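Local coordinates for mannitol dehydrogenase (Pseudomonas fluorescens, PDB 1LJ8), which binds NAD in its Rossmann domain and probably catalyses the NAD-dependent oxidation of mannitol at C2, as a mannitol 2-dehydrogenase, at residues Phe83-Leu88 / Val256-Phe261; Gln79-Thr84 / Ile102-Leu107; Glu293-Leu298 / Thr352-Thr357. All coordinates share one frame; numbering follows the deposited sequence.

Interaction 1. Residues Phe83-Leu88 / Val256-Phe261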
# COMPACT_ATOMS: atom_id res chain seq x y z
N PHE A 83 3.27 13.02 15.90
CA PHE A 83 3.59 11.60 16.02
C PHE A 83 5.07 11.48 15.72
O PHE A 83 5.64 12.36 15.05
CB PHE A 83 2.75 10.71 15.08
CG PHE A 83 2.92 11.00 13.62
CD1 PHE A 83 3.90 10.32 12.87
CD2 PHE A 83 2.13 11.96 13.00
CE1 PHE A 83 4.10 10.62 11.51
CE2 PHE A 83 2.31 12.28 11.63
CZ PHE A 83 3.30 11.60 10.87
N THR A 84 5.68 10.40 16.20
CA THR A 84 7.10 10.19 16.00
C THR A 84 7.34 9.30 14.78
O THR A 84 6.70 8.24 14.62
CB THR A 84 7.73 9.44 17.22
OG1 THR A 84 7.31 10.06 18.46
CG2 THR A 84 9.25 9.47 17.16
N LEU A 85 8.29 9.72 13.96
CA LEU A 85 8.75 8.92 12.82
C LEU A 85 10.03 8.28 13.38
O LEU A 85 10.99 8.98 13.73
CB LEU A 85 9.03 9.80 11.63
CG LEU A 85 9.45 8.91 10.43
CD1 LEU A 85 8.76 9.36 9.17
CD2 LEU A 85 10.93 9.01 10.29
N TYR A 86 10.06 6.96 13.45
CA TYR A 86 11.19 6.23 14.06
C TYR A 86 11.80 5.35 12.98
O TYR A 86 11.27 4.28 12.67
CB TYR A 86 10.62 5.41 15.21
CG TYR A 86 11.60 4.62 16.09
CD1 TYR A 86 12.95 4.95 16.13
CD2 TYR A 86 11.13 3.59 16.91
CE1 TYR A 86 13.85 4.24 17.01
CE2 TYR A 86 12.01 2.90 17.78
CZ TYR A 86 13.36 3.24 17.81
OH TYR A 86 14.21 2.60 18.70
N GLU A 87 12.93 5.81 12.42
CA GLU A 87 13.62 5.07 11.36
C GLU A 87 14.43 3.94 11.96
O GLU A 87 15.11 4.13 12.96
CB GLU A 87 14.54 6.01 10.54
CG GLU A 87 13.79 7.10 9.74
CD GLU A 87 14.73 8.03 9.00
OE1 GLU A 87 15.94 8.04 9.36
OE2 GLU A 87 14.26 8.76 8.07
N LEU A 88 14.34 2.74 11.38
CA LEU A 88 15.08 1.59 11.90
C LEU A 88 15.88 0.95 10.76
O LEU A 88 15.32 0.65 9.72
CB LEU A 88 14.10 0.58 12.48
CG LEU A 88 13.23 1.06 13.66
CD1 LEU A 88 12.02 0.10 13.84
CD2 LEU A 88 14.09 1.12 14.90
N VAL A 256 5.18 5.99 13.98
CA VAL A 256 5.26 5.24 12.70
C VAL A 256 6.72 4.77 12.60
O VAL A 256 7.64 5.53 12.90
CB VAL A 256 4.87 6.07 11.46
CG1 VAL A 256 5.85 7.26 11.21
CG2 VAL A 256 4.86 5.12 10.20
N VAL A 257 6.92 3.49 12.27
CA VAL A 257 8.28 2.98 12.12
C VAL A 257 8.50 2.72 10.63
O VAL A 257 7.55 2.35 9.91
CB VAL A 257 8.51 1.64 12.92
CG1 VAL A 257 8.51 1.95 14.44
CG2 VAL A 257 7.44 0.62 12.60
N CYS A 258 9.74 2.89 10.16
CA CYS A 258 9.99 2.72 8.72
C CYS A 258 11.48 2.61 8.49
O CYS A 258 12.28 2.93 9.38
CB CYS A 258 9.47 3.96 7.95
SG CYS A 258 10.12 5.58 8.54
N GLU A 259 11.86 2.10 7.31
CA GLU A 259 13.27 1.98 6.97
C GLU A 259 13.84 3.35 6.61
O GLU A 259 13.11 4.27 6.33
CB GLU A 259 13.45 1.06 5.76
CG GLU A 259 12.72 1.59 4.55
CD GLU A 259 12.97 0.82 3.25
OE1 GLU A 259 12.10 0.93 2.37
OE2 GLU A 259 14.02 0.14 3.08
N PRO A 260 15.16 3.48 6.59
CA PRO A 260 15.81 4.75 6.24
C PRO A 260 15.56 5.13 4.79
O PRO A 260 15.35 6.30 4.46
CB PRO A 260 17.33 4.48 6.47
CG PRO A 260 17.37 3.27 7.34
CD PRO A 260 16.11 2.48 7.09
N PHE A 261 15.59 4.15 3.89
CA PHE A 261 15.35 4.42 2.47
C PHE A 261 13.93 4.99 2.24
O PHE A 261 12.97 4.54 2.87
CB PHE A 261 15.45 3.14 1.64
CG PHE A 261 15.21 3.37 0.16
CD1 PHE A 261 16.21 3.92 -0.64
CD2 PHE A 261 13.97 3.08 -0.41
CE1 PHE A 261 15.97 4.19 -2.01
CE2 PHE A 261 13.72 3.35 -1.78
CZ PHE A 261 14.71 3.89 -2.57
O HOH W 1 16.29 8.48 5.63

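Interaction 2. Residues Gln79-Thr84 / Ile102-Leu107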
# COMPACT_ATOMS: atom_id res chain seq x y z
N GLN A 79 -2.29 13.62 21.07
CA GLN A 79 -0.91 14.12 20.94
C GLN A 79 -0.89 15.44 20.12
O GLN A 79 0.17 15.87 19.65
CB GLN A 79 -0.02 13.05 20.25
CG GLN A 79 0.06 11.85 21.16
CD GLN A 79 0.90 10.67 20.67
OE1 GLN A 79 1.08 9.73 21.43
NE2 GLN A 79 1.40 10.70 19.42
N ASP A 80 -2.06 16.08 20.00
CA ASP A 80 -2.18 17.35 19.27
C ASP A 80 -1.78 17.12 17.80
O ASP A 80 -1.29 18.01 17.11
CB ASP A 80 -1.28 18.42 19.91
CG ASP A 80 -1.65 18.70 21.36
OD1 ASP A 80 -2.86 18.97 21.62
OD2 ASP A 80 -0.73 18.64 22.23
N TYR A 81 -2.03 15.90 17.35
CA TYR A 81 -1.74 15.44 15.99
C TYR A 81 -0.26 15.29 15.65
O TYR A 81 0.10 15.01 14.50
CB TYR A 81 -2.51 16.28 14.94
CG TYR A 81 -3.97 15.87 14.94
CD1 TYR A 81 -4.90 16.57 15.71
CD2 TYR A 81 -4.40 14.71 14.28
CE1 TYR A 81 -6.24 16.07 15.84
CE2 TYR A 81 -5.71 14.24 14.40
CZ TYR A 81 -6.62 14.92 15.20
OH TYR A 81 -7.91 14.40 15.38
N LEU A 82 0.58 15.36 16.68
CA LEU A 82 2.02 15.10 16.48
C LEU A 82 2.25 13.55 16.58
O LEU A 82 1.51 12.86 17.26
CB LEU A 82 2.85 15.78 17.60
CG LEU A 82 2.77 17.31 17.68
CD1 LEU A 82 3.51 17.81 18.94
CD2 LEU A 82 3.37 17.92 16.43
N PHE A 83 3.27 13.02 15.90
CA PHE A 83 3.59 11.60 16.02
C PHE A 83 5.07 11.48 15.72
O PHE A 83 5.64 12.36 15.05
CB PHE A 83 2.75 10.71 15.08
CG PHE A 83 2.92 11.00 13.62
CD1 PHE A 83 3.90 10.32 12.87
CD2 PHE A 83 2.13 11.96 13.00
CE1 PHE A 83 4.10 10.62 11.51
CE2 PHE A 83 2.31 12.28 11.63
CZ PHE A 83 3.30 11.60 10.87
N THR A 84 5.68 10.40 16.20
CA THR A 84 7.10 10.19 16.00
C THR A 84 7.34 9.30 14.78
O THR A 84 6.70 8.24 14.62
CB THR A 84 7.73 9.44 17.22
OG1 THR A 84 7.31 10.06 18.46
CG2 THR A 84 9.25 9.47 17.16
N ILE A 102 0.58 16.89 9.95
CA ILE A 102 -0.84 16.52 9.97
C ILE A 102 -1.41 17.37 11.12
O ILE A 102 -0.90 17.32 12.26
CB ILE A 102 -1.04 15.03 10.28
CG1 ILE A 102 -0.49 14.20 9.11
CG2 ILE A 102 -2.57 14.71 10.50
CD1 ILE A 102 -0.58 12.66 9.34
N SER A 103 -2.44 18.15 10.81
CA SER A 103 -3.06 19.05 11.80
C SER A 103 -4.44 18.64 12.30
O SER A 103 -4.93 19.21 13.28
CB SER A 103 -3.10 20.48 11.25
OG SER A 103 -3.76 20.55 10.00
N ASP A 104 -5.07 17.64 11.67
CA ASP A 104 -6.39 17.20 12.15
C ASP A 104 -6.68 15.89 11.43
O ASP A 104 -5.94 15.50 10.53
CB ASP A 104 -7.46 18.22 11.74
CG ASP A 104 -8.76 18.11 12.58
OD1 ASP A 104 -9.67 18.94 12.32
OD2 ASP A 104 -8.86 17.24 13.48
N MSE A 105 -7.79 15.24 11.80
CA MSE A 105 -8.23 14.02 11.13
C MSE A 105 -9.75 13.93 11.39
O MSE A 105 -10.16 13.97 12.56
CB MSE A 105 -7.53 12.80 11.70
CG MSE A 105 -8.00 11.51 11.02
SE MSE A 105 -6.91 10.05 11.53
CE MSE A 105 -8.02 8.59 10.75
N LEU A 106 -10.54 13.88 10.32
CA LEU A 106 -12.00 13.79 10.41
C LEU A 106 -12.43 12.36 10.12
O LEU A 106 -11.79 11.66 9.31
CB LEU A 106 -12.67 14.75 9.41
CG LEU A 106 -12.29 16.25 9.54
CD1 LEU A 106 -13.20 17.08 8.58
CD2 LEU A 106 -12.39 16.75 10.98
N LEU A 107 -13.51 11.92 10.78
CA LEU A 107 -14.04 10.58 10.57
C LEU A 107 -15.42 10.68 9.94
O LEU A 107 -16.24 11.52 10.36
CB LEU A 107 -14.21 9.86 11.90
CG LEU A 107 -12.93 9.71 12.71
CD1 LEU A 107 -13.24 8.90 14.02
CD2 LEU A 107 -11.86 8.95 11.86
O HOH W 2 1.72 15.67 12.28

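Interaction 3. Residues Glu293-Leu298 / Thr352-Thr357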
# COMPACT_ATOMS: atom_id res chain seq x y z
N GLU A 293 5.89 0.14 -12.43
CA GLU A 293 5.73 -1.27 -12.87
C GLU A 293 6.89 -2.10 -12.31
O GLU A 293 6.70 -3.24 -11.85
CB GLU A 293 5.73 -1.37 -14.41
CG GLU A 293 4.42 -0.92 -15.02
CD GLU A 293 4.51 -0.63 -16.52
OE1 GLU A 293 5.55 -0.97 -17.13
OE2 GLU A 293 3.53 -0.05 -17.07
N MSE A 294 8.08 -1.52 -12.40
CA MSE A 294 9.30 -2.14 -11.90
C MSE A 294 9.27 -2.43 -10.40
O MSE A 294 9.60 -3.54 -9.93
CB MSE A 294 10.51 -1.22 -12.15
CG MSE A 294 11.78 -1.74 -11.55
SE MSE A 294 13.15 -0.27 -11.46
CE MSE A 294 12.46 0.71 -9.93
N LYS A 295 8.88 -1.43 -9.63
CA LYS A 295 8.84 -1.63 -8.18
C LYS A 295 7.77 -2.63 -7.78
O LYS A 295 7.98 -3.49 -6.92
CB LYS A 295 8.58 -0.28 -7.51
CG LYS A 295 8.51 -0.43 -5.99
CD LYS A 295 7.22 0.04 -5.47
CE LYS A 295 7.19 -0.03 -3.94
NZ LYS A 295 5.81 -0.48 -3.50
N ILE A 296 6.59 -2.50 -8.39
CA ILE A 296 5.50 -3.43 -8.05
C ILE A 296 5.90 -4.88 -8.44
O ILE A 296 5.70 -5.84 -7.67
CB ILE A 296 4.19 -3.06 -8.79
CG1 ILE A 296 3.65 -1.69 -8.29
CG2 ILE A 296 3.15 -4.18 -8.57
CD1 ILE A 296 3.15 -1.75 -6.86
N GLY A 297 6.47 -5.04 -9.63
CA GLY A 297 6.83 -6.39 -10.09
C GLY A 297 7.92 -7.08 -9.29
O GLY A 297 7.85 -8.27 -8.97
N LEU A 298 8.94 -6.30 -8.97
CA LEU A 298 10.09 -6.81 -8.25
C LEU A 298 9.99 -6.73 -6.74
O LEU A 298 10.24 -7.72 -6.06
CB LEU A 298 11.38 -6.05 -8.71
CG LEU A 298 11.76 -6.30 -10.19
CD1 LEU A 298 12.97 -5.35 -10.54
CD2 LEU A 298 12.14 -7.80 -10.39
N THR A 352 20.00 -4.71 -12.38
CA THR A 352 20.76 -5.62 -11.55
C THR A 352 21.06 -4.99 -10.21
O THR A 352 20.88 -5.63 -9.18
CB THR A 352 22.07 -6.04 -12.25
OG1 THR A 352 21.74 -6.81 -13.40
CG2 THR A 352 22.94 -6.87 -11.30
N ASP A 353 21.52 -3.74 -10.20
CA ASP A 353 21.81 -3.08 -8.94
C ASP A 353 20.52 -2.86 -8.16
O ASP A 353 20.50 -2.99 -6.95
CB ASP A 353 22.48 -1.70 -9.18
CG ASP A 353 23.90 -1.80 -9.80
OD1 ASP A 353 24.54 -2.84 -9.65
OD2 ASP A 353 24.34 -0.83 -10.44
N TYR A 354 19.45 -2.49 -8.85
CA TYR A 354 18.16 -2.28 -8.14
C TYR A 354 17.71 -3.56 -7.42
O TYR A 354 17.32 -3.52 -6.24
CB TYR A 354 17.10 -1.83 -9.14
CG TYR A 354 15.73 -1.63 -8.50
CD1 TYR A 354 15.45 -0.50 -7.72
CD2 TYR A 354 14.73 -2.58 -8.68
CE1 TYR A 354 14.19 -0.33 -7.12
CE2 TYR A 354 13.45 -2.42 -8.08
CZ TYR A 354 13.20 -1.31 -7.32
OH TYR A 354 11.94 -1.17 -6.76
N LYS A 355 17.77 -4.70 -8.10
CA LYS A 355 17.38 -5.96 -7.47
C LYS A 355 18.26 -6.26 -6.25
O LYS A 355 17.79 -6.76 -5.23
CB LYS A 355 17.39 -7.13 -8.48
CG LYS A 355 16.29 -7.02 -9.53
CD LYS A 355 16.37 -8.18 -10.54
CE LYS A 355 17.49 -7.95 -11.60
NZ LYS A 355 17.51 -9.11 -12.52
N GLN A 356 19.56 -5.96 -6.34
CA GLN A 356 20.39 -6.15 -5.16
C GLN A 356 19.95 -5.22 -4.00
O GLN A 356 19.93 -5.64 -2.85
CB GLN A 356 21.89 -5.92 -5.47
CG GLN A 356 22.81 -6.18 -4.24
CD GLN A 356 22.71 -7.59 -3.66
OE1 GLN A 356 22.77 -8.57 -4.40
NE2 GLN A 356 22.54 -7.70 -2.34
N THR A 357 19.55 -3.98 -4.30
CA THR A 357 19.12 -3.12 -3.20
C THR A 357 17.84 -3.68 -2.55
O THR A 357 17.62 -3.48 -1.36
CB THR A 357 18.92 -1.66 -3.63
OG1 THR A 357 17.85 -1.57 -4.58
CG2 THR A 357 20.21 -1.08 -4.24

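Interaction 1. Residues Phe83-Leu88 / Val256-Phe261
Four backbone hydrogen bonds tie T84, Y86 and L88 to V256 and C258, running back and forth between two parallel strands. V256 N gives its proton to T84 O at 2.8 Å, and V256 O takes one from Y86 N in return. Further on, C258 N reaches Y86 O over a longer 3.3 Å, before L88 N closes the series on C258 O. A CA-H...O contact from E87 CA to C258 O, 3.2 Å, adds to the pairing.

This is the edge of the mixed Rossmann sheet: 256-258 is its last strand, beside 83-87, which pairs antiparallel with 96-107 on its other flank.

Apolar contacts form on both faces of the strand pair. On one, V256 CG1 comes in at the edge of the F83 ring, 3.8 Å from CE1, and also meets L85, whose side chain lies alongside and points the same way. L85 CG then sits 3.9 Å from C258 SG; the leucine has CG anti to its own N (chi1 -177°), which lays its branch against both the valine methyl and the sulfur. An alanine here would remove that branch and is likely to leave a gap beside V256 CG1 and C258 SG. V256 also packs against R39, and the NAD-binding residues T233 and G36 lie beside it. The other face carries Y86 and V257. L88 CD1 packs against V257 CB while its CD2 rests over one face of the Y86 ring, toward the rim.

Polar groups finish the contact. The carboxylate of E87 forms a salt bridge with R231 and takes the backbone N-H of E95, and a water lies within hydrogen-bonding reach of both E87 OE2 and P260 O, 2.6 Å from the latter.

Interaction 2. Residues Gln79-Thr84 / Ile102-Leu107
The turn holding Y81 approaches strand 102-107 at S103, with CA atoms 5.7 Å apart, and a water lies between the two backbones, 2.8 Å from Y81 O, and accepts from I102 N. The turn, type I' from Q79 to L82, overlaps the Schellman motif, with D80 as its C-prime residue, that ends helix 69-77, and it leads the chain into the first strand of the beta hairpin formed by 83-87 and 96-107 in the Rossmann domain.

Y81 carries most of the contact. Its CB lies against I102 O at 3.3 Å, and from there the ring extends across the strand, with CG anti to the carbonyl carbon (chi1 -75°). D104 CA stands 3.6 Å from the ring centroid and only 3° off the normal, so the CH-pi contact is made over the middle of one face. Beyond it, M105 CB packs against CE2 of the tyrosine at 3.6 Å. R73 and L76 of helix 69-77 also touch this tyrosine, which thereby joins the helix to the strand. The selenomethionine M105 reaches on to D69, an NAD-binding residue.

I102, in the second hairpin strand, touches both aromatic residues: its CD1 meets CE2 of F83 at 3.7 Å, the two side chains crossing at about a right angle, while CG2 turns to Y81 CD2. Within the turn segment, Q79 NE2 donates to L82 O, and that amide is held further by D252 and A253. In strand 102-107 the D104 carboxylate curls back on its own chain, where OD2 accepts a weak bond of 2.8 Å from M105 N.

Interaction 3. Residues Glu293-Leu298 / Thr352-Thr357
The Y354 side chain is met by M294, K295 and L298, three neighbours on one side of helix 289-313. Helices 289-313 and 351-362 belong to the largely helical C-terminal domain; their short segments cross at -49° with the axes 11.5 Å apart, a separation that the tyrosine spans.

The selenomethionine M294 makes a Met-aromatic contact over one face of the Y354 ring. Its SE lies 4.0 Å from the centroid, 12° off the normal, and CE stays over the same face, closest to CZ at 3.4 Å. The bend at chi3 (76°) keeps that methyl over the ring beside the selenium. L298 comes instead at the ring edge, with CD1 3.8 Å from CD2 of Y354, and the same methyl touches CG of K355. Where the tyrosine ends, its OH rests against K295 CA at 3.4 Å and against the start of that lysine's side chain.

Farther out, L298 is backed by M335 and V339 of helix 325-339, and K355 makes a salt bridge to D336 of that helix. I349 and L351 also touch M294. The K295 chain leads away from the tyrosine, bent at chi2, toward the bound NAD, and its amine bonds to N300 and to the NAD-binding residue N191. On helix 351-362 itself, T357 OG1 donates to Y354 O at 2.6 Å.

Overall arrangement
Interactions 1 and 2 start from the same stretch of chain and share F83 and T84, with centres about 17 Å apart. Strand 83-87 is common to both: interaction 2 ties its approach to the neighbouring strand 96-107, and interaction 1 pairs it with edge strand 256-258 of the same Rossmann sheet. Interaction 3 comes later in the chain, between helices 289-313 and 351-362 of the C-terminal domain, about 22 Å from interaction 1 and 34 Å from interaction 2, centre to centre. It does not touch either. All three come near NAD or its binding residues, which is consistent with the cofactor lying where the two domains meet.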